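Local coordinates for protein pyocin sheath PA0622 (Pseudomonas aeruginosa, PDB 6PYT) that probably forms the contractile sheath of a bacteriophage tail-like pyocin, packing as repeated subunits around the particle's inner tube, at residues 296-301 against 316-321; 309-314 against 353-358. One frame throughout, in Å; residues are numbered along the deposited sequence.

Contact 1. Residues 296-301 against 316-321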
loop_
_atom_site.group_PDB
_atom_site.type_symbol
_atom_site.label_atom_id
_atom_site.label_comp_id
_atom_site.label_asym_id
_atom_site.label_seq_id
_atom_site.Cartn_x
_atom_site.Cartn_y
_atom_site.Cartn_z
ATOM N N ALA B 296 5.903 2.429 -59.314
ATOM C CA ALA B 296 6.009 1.103 -58.715
ATOM C C ALA B 296 5.101 1.090 -57.496
ATOM O O ALA B 296 5.517 1.371 -56.373
ATOM C CB ALA B 296 7.450 0.773 -58.357
ATOM N N GLY B 297 3.843 0.739 -57.728
ATOM C CA GLY B 297 2.802 0.907 -56.739
ATOM C C GLY B 297 1.486 1.204 -57.417
ATOM O O GLY B 297 0.415 1.025 -56.835
ATOM N N HIS B 298 1.561 1.653 -58.663
ATOM C CA HIS B 298 0.402 1.789 -59.535
ATOM C C HIS B 298 0.670 1.109 -60.861
ATOM O O HIS B 298 0.475 1.671 -61.937
ATOM C CB HIS B 298 0.012 3.242 -59.741
ATOM C CG HIS B 298 -0.521 3.884 -58.505
ATOM N ND1 HIS B 298 -1.720 3.513 -57.943
ATOM C CD2 HIS B 298 -0.032 4.878 -57.730
ATOM C CE1 HIS B 298 -1.938 4.237 -56.863
ATOM N NE2 HIS B 298 -0.931 5.077 -56.713
ATOM N N LYS B 299 1.140 -0.131 -60.785
ATOM C CA LYS B 299 1.309 -0.958 -61.967
ATOM C C LYS B 299 -0.001 -1.560 -62.446
ATOM O O LYS B 299 -0.027 -2.170 -63.519
ATOM C CB LYS B 299 2.315 -2.071 -61.684
ATOM C CG LYS B 299 3.692 -1.572 -61.308
ATOM C CD LYS B 299 4.338 -0.833 -62.466
ATOM C CE LYS B 299 5.750 -0.378 -62.126
ATOM N NZ LYS B 299 6.380 0.388 -63.240
ATOM N N TRP B 300 -1.081 -1.407 -61.685
ATOM C CA TRP B 300 -2.386 -1.909 -62.083
ATOM C C TRP B 300 -3.131 -0.967 -63.016
ATOM O O TRP B 300 -4.249 -1.292 -63.423
ATOM C CB TRP B 300 -3.242 -2.185 -60.845
ATOM C CG TRP B 300 -3.436 -0.998 -59.960
ATOM C CD1 TRP B 300 -2.651 -0.629 -58.915
ATOM C CD2 TRP B 300 -4.479 -0.022 -60.041
ATOM N NE1 TRP B 300 -3.141 0.512 -58.335
ATOM C CE2 TRP B 300 -4.263 0.905 -59.011
ATOM C CE3 TRP B 300 -5.576 0.155 -60.883
ATOM C CZ2 TRP B 300 -5.100 1.994 -58.799
ATOM C CZ3 TRP B 300 -6.407 1.234 -60.672
ATOM C CH2 TRP B 300 -6.166 2.139 -59.639
ATOM N N ALA B 301 -2.548 0.173 -63.373
ATOM C CA ALA B 301 -3.230 1.176 -64.174
ATOM C C ALA B 301 -2.885 1.103 -65.657
ATOM O O ALA B 301 -3.293 1.985 -66.416
ATOM C CB ALA B 301 -2.918 2.569 -63.636
ATOM N N GLU B 316 -7.556 8.600 -55.854
ATOM C CA GLU B 316 -7.523 8.199 -54.458
ATOM C C GLU B 316 -6.421 7.191 -54.185
ATOM O O GLU B 316 -5.994 7.056 -53.037
ATOM C CB GLU B 316 -8.871 7.629 -54.038
ATOM N N GLY B 317 -5.947 6.494 -55.207
ATOM C CA GLY B 317 -4.752 5.697 -55.074
ATOM C C GLY B 317 -3.512 6.557 -55.140
ATOM O O GLY B 317 -2.537 6.289 -54.437
ATOM N N LEU B 318 -3.522 7.581 -55.995
ATOM C CA LEU B 318 -2.384 8.491 -56.056
ATOM C C LEU B 318 -2.279 9.331 -54.799
ATOM O O LEU B 318 -1.175 9.570 -54.314
ATOM C CB LEU B 318 -2.471 9.399 -57.277
ATOM C CG LEU B 318 -2.171 8.823 -58.647
ATOM C CD1 LEU B 318 -2.492 9.841 -59.707
ATOM C CD2 LEU B 318 -0.735 8.469 -58.678
ATOM N N ARG B 319 -3.412 9.781 -54.250
ATOM C CA ARG B 319 -3.376 10.550 -53.010
ATOM C C ARG B 319 -2.943 9.698 -51.826
ATOM O O ARG B 319 -2.354 10.218 -50.876
ATOM C CB ARG B 319 -4.740 11.163 -52.715
ATOM C CG ARG B 319 -5.194 12.247 -53.659
ATOM C CD ARG B 319 -6.496 12.840 -53.174
ATOM N NE ARG B 319 -7.004 13.876 -54.063
ATOM C CZ ARG B 319 -7.976 13.694 -54.946
ATOM N NH1 ARG B 319 -8.573 12.522 -55.034
ATOM N NH2 ARG B 319 -8.371 14.690 -55.717
ATOM N N ALA B 320 -3.215 8.397 -51.862
ATOM C CA ALA B 320 -2.869 7.539 -50.740
ATOM C C ALA B 320 -1.386 7.208 -50.718
ATOM O O ALA B 320 -0.784 7.124 -49.644
ATOM C CB ALA B 320 -3.688 6.260 -50.790
ATOM N N PHE B 321 -0.778 7.014 -51.883
ATOM C CA PHE B 321 0.660 6.815 -51.977
ATOM C C PHE B 321 1.423 8.122 -52.043
ATOM O O PHE B 321 2.602 8.118 -52.400
ATOM C CB PHE B 321 1.001 5.942 -53.185
ATOM C CG PHE B 321 0.643 4.500 -52.997
ATOM C CD1 PHE B 321 1.489 3.652 -52.297
ATOM C CD2 PHE B 321 -0.549 3.993 -53.491
ATOM C CE1 PHE B 321 1.161 2.318 -52.104
ATOM C CE2 PHE B 321 -0.888 2.661 -53.303
ATOM C CZ PHE B 321 -0.031 1.821 -52.609
#

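Contact 2. Residues 309-314 against 353-358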
loop_
_atom_site.group_PDB
_atom_site.type_symbol
_atom_site.label_atom_id
_atom_site.label_comp_id
_atom_site.label_asym_id
_atom_site.label_seq_id
_atom_site.Cartn_x
_atom_site.Cartn_y
_atom_site.Cartn_z
ATOM N N THR B 309 -15.332 4.380 -62.757
ATOM C CA THR B 309 -14.523 4.867 -61.653
ATOM C C THR B 309 -13.066 4.453 -61.779
ATOM O O THR B 309 -12.403 4.221 -60.770
ATOM C CB THR B 309 -15.099 4.383 -60.330
ATOM O OG1 THR B 309 -15.123 2.954 -60.322
ATOM C CG2 THR B 309 -16.503 4.908 -60.165
ATOM N N TYR B 310 -12.557 4.341 -63.005
ATOM C CA TYR B 310 -11.126 4.145 -63.189
ATOM C C TYR B 310 -10.356 5.399 -62.813
ATOM O O TYR B 310 -9.348 5.331 -62.105
ATOM C CB TYR B 310 -10.828 3.748 -64.632
ATOM C CG TYR B 310 -9.357 3.729 -64.956
ATOM C CD1 TYR B 310 -8.536 2.723 -64.480
ATOM C CD2 TYR B 310 -8.790 4.719 -65.743
ATOM C CE1 TYR B 310 -7.192 2.709 -64.771
ATOM C CE2 TYR B 310 -7.446 4.711 -66.036
ATOM C CZ TYR B 310 -6.655 3.704 -65.550
ATOM O OH TYR B 310 -5.316 3.689 -65.846
ATOM N N VAL B 311 -10.821 6.557 -63.279
ATOM C CA VAL B 311 -10.109 7.800 -63.036
ATOM C C VAL B 311 -10.241 8.229 -61.576
ATOM O O VAL B 311 -9.349 8.891 -61.041
ATOM C CB VAL B 311 -10.611 8.861 -64.038
ATOM C CG1 VAL B 311 -12.063 9.211 -63.793
ATOM C CG2 VAL B 311 -9.756 10.099 -64.018
ATOM N N LYS B 312 -11.304 7.811 -60.886
ATOM C CA LYS B 312 -11.435 8.133 -59.472
ATOM C C LYS B 312 -10.599 7.209 -58.606
ATOM O O LYS B 312 -10.036 7.645 -57.599
ATOM C CB LYS B 312 -12.896 8.066 -59.036
ATOM C CG LYS B 312 -13.772 9.135 -59.628
ATOM C CD LYS B 312 -13.322 10.496 -59.151
ATOM C CE LYS B 312 -13.584 10.669 -57.670
ATOM N NZ LYS B 312 -13.220 12.033 -57.208
ATOM N N ASP B 313 -10.506 5.932 -58.973
ATOM C CA ASP B 313 -9.718 4.995 -58.185
ATOM C C ASP B 313 -8.223 5.183 -58.369
ATOM O O ASP B 313 -7.452 4.654 -57.564
ATOM C CB ASP B 313 -10.108 3.558 -58.521
ATOM N N VAL B 314 -7.793 5.916 -59.392
ATOM C CA VAL B 314 -6.380 6.243 -59.501
ATOM C C VAL B 314 -6.039 7.455 -58.641
ATOM O O VAL B 314 -5.022 7.446 -57.946
ATOM C CB VAL B 314 -5.986 6.439 -60.974
ATOM C CG1 VAL B 314 -4.574 6.947 -61.097
ATOM C CG2 VAL B 314 -6.090 5.130 -61.713
ATOM N N VAL B 353 -5.507 9.064 -70.394
ATOM C CA VAL B 353 -6.234 9.698 -69.299
ATOM C C VAL B 353 -5.219 10.383 -68.389
ATOM O O VAL B 353 -4.189 9.799 -68.047
ATOM C CB VAL B 353 -7.119 8.668 -68.568
ATOM C CG1 VAL B 353 -6.352 7.409 -68.265
ATOM C CG2 VAL B 353 -7.692 9.250 -67.298
ATOM N N TYR B 354 -5.463 11.643 -68.035
ATOM C CA TYR B 354 -4.394 12.478 -67.504
ATOM C C TYR B 354 -4.651 12.816 -66.041
ATOM O O TYR B 354 -5.797 12.857 -65.591
ATOM C CB TYR B 354 -4.216 13.803 -68.264
ATOM C CG TYR B 354 -3.933 13.813 -69.768
ATOM C CD1 TYR B 354 -3.993 12.680 -70.563
ATOM C CD2 TYR B 354 -3.514 14.985 -70.366
ATOM C CE1 TYR B 354 -3.736 12.737 -71.911
ATOM C CE2 TYR B 354 -3.233 15.043 -71.706
ATOM C CZ TYR B 354 -3.341 13.911 -72.472
ATOM O OH TYR B 354 -3.059 13.965 -73.817
ATOM N N TRP B 355 -3.571 13.092 -65.312
ATOM C CA TRP B 355 -3.641 13.490 -63.913
ATOM C C TRP B 355 -2.584 14.547 -63.637
ATOM O O TRP B 355 -1.585 14.645 -64.346
ATOM C CB TRP B 355 -3.436 12.305 -62.973
ATOM C CG TRP B 355 -4.564 11.352 -62.973
ATOM C CD1 TRP B 355 -5.692 11.446 -62.244
ATOM C CD2 TRP B 355 -4.668 10.140 -63.718
ATOM N NE1 TRP B 355 -6.511 10.384 -62.490
ATOM C CE2 TRP B 355 -5.901 9.562 -63.394
ATOM C CE3 TRP B 355 -3.843 9.494 -64.635
ATOM C CZ2 TRP B 355 -6.330 8.375 -63.949
ATOM C CZ3 TRP B 355 -4.266 8.311 -65.175
ATOM C CH2 TRP B 355 -5.496 7.760 -64.831
ATOM N N ASN B 356 -2.805 15.327 -62.580
ATOM C CA ASN B 356 -1.940 16.440 -62.201
ATOM C C ASN B 356 -1.462 16.236 -60.772
ATOM O O ASN B 356 -2.282 16.154 -59.856
ATOM C CB ASN B 356 -2.688 17.762 -62.326
ATOM C CG ASN B 356 -2.974 18.130 -63.752
ATOM O OD1 ASN B 356 -2.128 17.983 -64.621
ATOM N ND2 ASN B 356 -4.173 18.613 -64.006
ATOM N N ILE B 357 -0.144 16.153 -60.580
ATOM C CA ILE B 357 0.454 15.676 -59.332
ATOM C C ILE B 357 1.398 16.733 -58.750
ATOM O O ILE B 357 2.575 16.452 -58.509
ATOM C CB ILE B 357 1.165 14.318 -59.514
ATOM C CG1 ILE B 357 0.296 13.342 -60.290
ATOM C CG2 ILE B 357 1.294 13.596 -58.184
ATOM C CD1 ILE B 357 1.008 12.094 -60.690
ATOM N N ARG B 358 0.948 17.987 -58.691
ATOM C CA ARG B 358 1.706 19.067 -58.054
ATOM C C ARG B 358 2.110 18.733 -56.619
ATOM O O ARG B 358 1.323 18.174 -55.855
ATOM C CB ARG B 358 0.863 20.338 -58.039
ATOM C CG ARG B 358 0.389 20.759 -59.393
ATOM C CD ARG B 358 -0.484 21.985 -59.321
ATOM N NE ARG B 358 0.265 23.198 -59.049
ATOM C CZ ARG B 358 0.120 23.921 -57.952
ATOM N NH1 ARG B 358 -0.756 23.552 -57.035
ATOM N NH2 ARG B 358 0.830 25.021 -57.776
#

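Contact 1. Residues 296-301 against 316-321
His298 carries its CG beside the backbone N and anti to the carbonyl carbon (chi1 -68°), and Phe321 does the same, which brings an imidazole from the loop and a phenyl ring from the helix together; the imidazole reaches the turn of helix 310-328 that runs from Gly317 to Phe321. The rings form an offset edge-to-face pair, with the edge of Phe321 turned toward the face of His298. Their centroids lie 5.1 Å apart and their planes are nearly perpendicular, at 85°. The closest approach within the pair is Phe321 CD2 to His298 NE2, 3.4 Å.

The same NE2 also points at the helix backbone. It donates a weak hydrogen bond to Gly317 O, 3.0 Å long and bent to 124° at the hydrogen, with the carbonyl oxygen at the edge of the imidazole and near its plane. Gly317 O thus has two donors, since Phe321 N also reaches it, at 3.2 Å, in the ordinary helical i to i+4 bond. Gly317 has no side chain, and the imidazole comes directly up to the main chain there. On the next residue, Leu318 reaches across with one methyl, CD2, which lies 3.8 Å from His298 CD2. Gly297 adds its carbonyl, with O 4.1 Å from Phe321 CE2.

The contact ties the loop that leaves helix 281-295 to the middle of helix 310-328 in the sheath C-terminal domain. Leu318 and Phe321 also rest on Ile294, near the C-terminal end of helix 281-295, while Leu318 and Arg319 touch Val336 of strand 335-338. Arg319 and Ala320 also pack against basic side chains of another protein chain.

Contact 2. Residues 309-314 against 353-358
Trp355 projects from its strand against the first turns of helix 310-328, an alpha-on-beta packing in which one helix covers a two-stranded antiparallel sheet, 335-338 with 355-358, in the sheath C-terminal domain. The segment axes run almost alongside each other, 14° apart in direction and 11.1 Å at closest approach.

The indole is sandwiched between two valines. Val314, with CG1 anti to the backbone N (chi1 173°), sets that methyl over one face, 3.8 Å from the centroid of the six-membered ring, as a CH-pi contact. CG2 of Val353, two residues before the tryptophan, lies on the opposite face, offset toward the rim.

The backbone of Val311 faces the indole edge, while its CG2, anti to the backbone N, comes in obliquely from the Val353 side of the plane, 3.6 Å from Trp355 NE1 and close to CZ2 as well. The same methyl meets Val353 CG2 at 4.0 Å. Tyr310 stands at about a right angle to the tryptophan side chain and brings CE2 to the indole edge, 3.8 Å from Trp355 CH2. That carbon has a second apolar neighbour: Val353 CG1 lies 3.7 Å from Tyr310 CE2, near the phenol plane.

Contacts 1 and 2 occupy consecutive turns of helix 310-328, with centres about 9 Å apart, and their segments alternate along the chain. The polar join is a close approach of Tyr310 OH to Ala301 O, 2.7 Å, between the start of the helix and Ala301, in the loop between helices 281-295 and 310-328. Next to it, Trp300 of that loop packs onto the helix, its CH2 3.6 Å from Val314 CG2, so Val314 lies between two indoles, its CG2 meeting both. Leu318 divides its branches: CD2 serves contact 1, while CD1 lies 4.2 Å from Trp355 CG in contact 2. The helix thus packs against the loop through one set of side chains and against the strand through another, with Val314 and Leu318 taking part in both.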